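PDB 3V3T: cell division GTPase FtsZ, diverged from Clostridium botulinum C, which belongs to the tubulin/FtsZ family of cytoskeletal proteins and probably resembles the TubZ-like branch in its C-terminal domain. Local coordinates for residues N141-A144 with C145-I149. The protein carries 1 engineered substitution. Residues are numbered along the deposited sequence; the frame is centred on the assembly and turned at random.
Sequences NAIA and CWNDI
Four consecutive i-to-i+4 backbone hydrogen bonds join Asn-141 through Ala-144 to Cys-145 through Asp-148, making the two segments a single continuous run of alpha-helix. The backbone N of Asn-147 reaches Ile-143 O at 2.8 Å with an N-H...O angle of 171°, the straightest of the four. Cys-145 N meets Asn-141 O at 2.7 Å in a more bent bond. That carbonyl oxygen has a second donor, the hydroxyl of Ser-104.

One turn apart, Ile-143 and Asn-147 lie side by side and point the same way, the methyl CG2 of the isoleucine being 3.8 Å from the amide nitrogen ND2 of Asn-147. Placing CG of Asn-147 beside its own backbone N (chi1 -77°) folds the amide back over the preceding turn, and CG comes to 3.5 Å from Ile-143 O. The carboxylate carbon CG of Asp-148 approaches Ala-144 O to 3.2 Å; the carboxylate oxygens and that carbonyl are all acceptors and do not bond to each other, and the carboxylate instead makes salt bridges through OD1 to Arg-151 and through OD2 to Arg-64. In Trp-146 CG swings anti to the backbone N (chi1 174°), carrying the indole away from this turn, where only CB stays close, 3.4 Å from Ala-142 O.

Helix 136-152 is the crossover of the beta-alpha-beta unit between parallel strands 122-129 and 160-165, within the Rossmann-like GTPase domain. Ala-142, Ile-143 and Trp-146 meet helix 291-306, Cys-145 and Ile-149 pack on helix 101-117, and Asn-141 and Ala-144 touch Arg-64 of helix 64-71.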
loop_
_atom_site.group_PDB
_atom_site.type_symbol
_atom_site.label_atom_id
_atom_site.label_comp_id
_atom_site.label_asym_id
_atom_site.label_seq_id
_atom_site.Cartn_x
_atom_site.Cartn_y
_atom_site.Cartn_z
ATOM N N ASN A 141 -10.252 -0.940 -15.457
ATOM C CA ASN A 141 -9.751 -1.967 -14.538
ATOM C C ASN A 141 -9.535 -1.431 -13.136
ATOM O O ASN A 141 -9.885 -2.089 -12.159
ATOM C CB ASN A 141 -8.436 -2.582 -15.019
ATOM C CG ASN A 141 -8.626 -3.526 -16.179
ATOM O OD1 ASN A 141 -9.752 -3.883 -16.526
ATOM N ND2 ASN A 141 -7.516 -3.939 -16.793
ATOM N N ALA A 142 -8.928 -0.251 -13.051
ATOM C CA ALA A 142 -8.599 0.354 -11.764
ATOM C C ALA A 142 -9.867 0.659 -10.965
ATOM O O ALA A 142 -9.945 0.385 -9.768
ATOM C CB ALA A 142 -7.758 1.624 -11.969
ATOM N N ILE A 143 -10.861 1.220 -11.646
ATOM C CA ILE A 143 -12.162 1.489 -11.055
ATOM C C ILE A 143 -12.814 0.189 -10.572
ATOM O O ILE A 143 -13.278 0.106 -9.442
ATOM C CB ILE A 143 -13.086 2.159 -12.081
ATOM C CG1 ILE A 143 -12.707 3.623 -12.254
ATOM C CG2 ILE A 143 -14.517 2.079 -11.626
ATOM C CD1 ILE A 143 -13.084 4.457 -11.051
ATOM N N ALA A 144 -12.838 -0.829 -11.430
ATOM C CA ALA A 144 -13.448 -2.112 -11.076
ATOM C C ALA A 144 -12.698 -2.750 -9.925
ATOM O O ALA A 144 -13.289 -3.369 -9.032
ATOM C CB ALA A 144 -13.483 -3.048 -12.285
ATOM N N CYS A 145 -11.385 -2.587 -9.928
ATOM C CA CYS A 145 -10.585 -3.140 -8.847
ATOM C C CYS A 145 -10.937 -2.465 -7.533
ATOM O O CYS A 145 -11.135 -3.107 -6.505
ATOM C CB CYS A 145 -9.102 -2.961 -9.146
ATOM S SG CYS A 145 -8.044 -3.578 -7.846
ATOM N N TRP A 146 -11.010 -1.149 -7.567
ATOM C CA TRP A 146 -11.361 -0.410 -6.377
ATOM C C TRP A 146 -12.761 -0.802 -5.879
ATOM O O TRP A 146 -12.970 -1.108 -4.699
ATOM C CB TRP A 146 -11.316 1.078 -6.697
ATOM C CG TRP A 146 -11.795 1.928 -5.594
ATOM C CD1 TRP A 146 -13.020 2.508 -5.485
ATOM C CD2 TRP A 146 -11.054 2.322 -4.437
ATOM N NE1 TRP A 146 -13.088 3.242 -4.329
ATOM C CE2 TRP A 146 -11.891 3.147 -3.669
ATOM C CE3 TRP A 146 -9.757 2.063 -3.981
ATOM C CZ2 TRP A 146 -11.480 3.719 -2.466
ATOM C CZ3 TRP A 146 -9.350 2.619 -2.776
ATOM C CH2 TRP A 146 -10.206 3.444 -2.038
ATOM N N ASN A 147 -13.729 -0.787 -6.783
ATOM C CA ASN A 147 -15.090 -1.104 -6.396
ATOM C C ASN A 147 -15.217 -2.497 -5.792
ATOM O O ASN A 147 -15.950 -2.687 -4.823
ATOM C CB ASN A 147 -16.039 -0.933 -7.580
ATOM C CG ASN A 147 -16.364 0.525 -7.849
ATOM O OD1 ASN A 147 -16.133 1.389 -6.996
ATOM N ND2 ASN A 147 -16.916 0.805 -9.028
ATOM N N ASP A 148 -14.503 -3.469 -6.356
ATOM C CA ASP A 148 -14.613 -4.840 -5.865
ATOM C C ASP A 148 -13.989 -4.952 -4.481
ATOM O O ASP A 148 -14.495 -5.676 -3.614
ATOM C CB ASP A 148 -13.945 -5.831 -6.809
ATOM C CG ASP A 148 -14.716 -6.041 -8.085
ATOM O OD1 ASP A 148 -15.873 -5.576 -8.181
ATOM O OD2 ASP A 148 -14.156 -6.688 -8.999
ATOM N N ILE A 149 -12.893 -4.229 -4.269
ATOM C CA ILE A 149 -12.286 -4.199 -2.944
ATOM C C ILE A 149 -13.209 -3.524 -1.913
ATOM O O ILE A 149 -13.403 -4.044 -0.806
ATOM C CB ILE A 149 -10.863 -3.604 -2.991
ATOM C CG1 ILE A 149 -9.913 -4.636 -3.607
ATOM C CG2 ILE A 149 -10.372 -3.214 -1.604
ATOM C CD1 ILE A 149 -8.486 -4.187 -3.710
#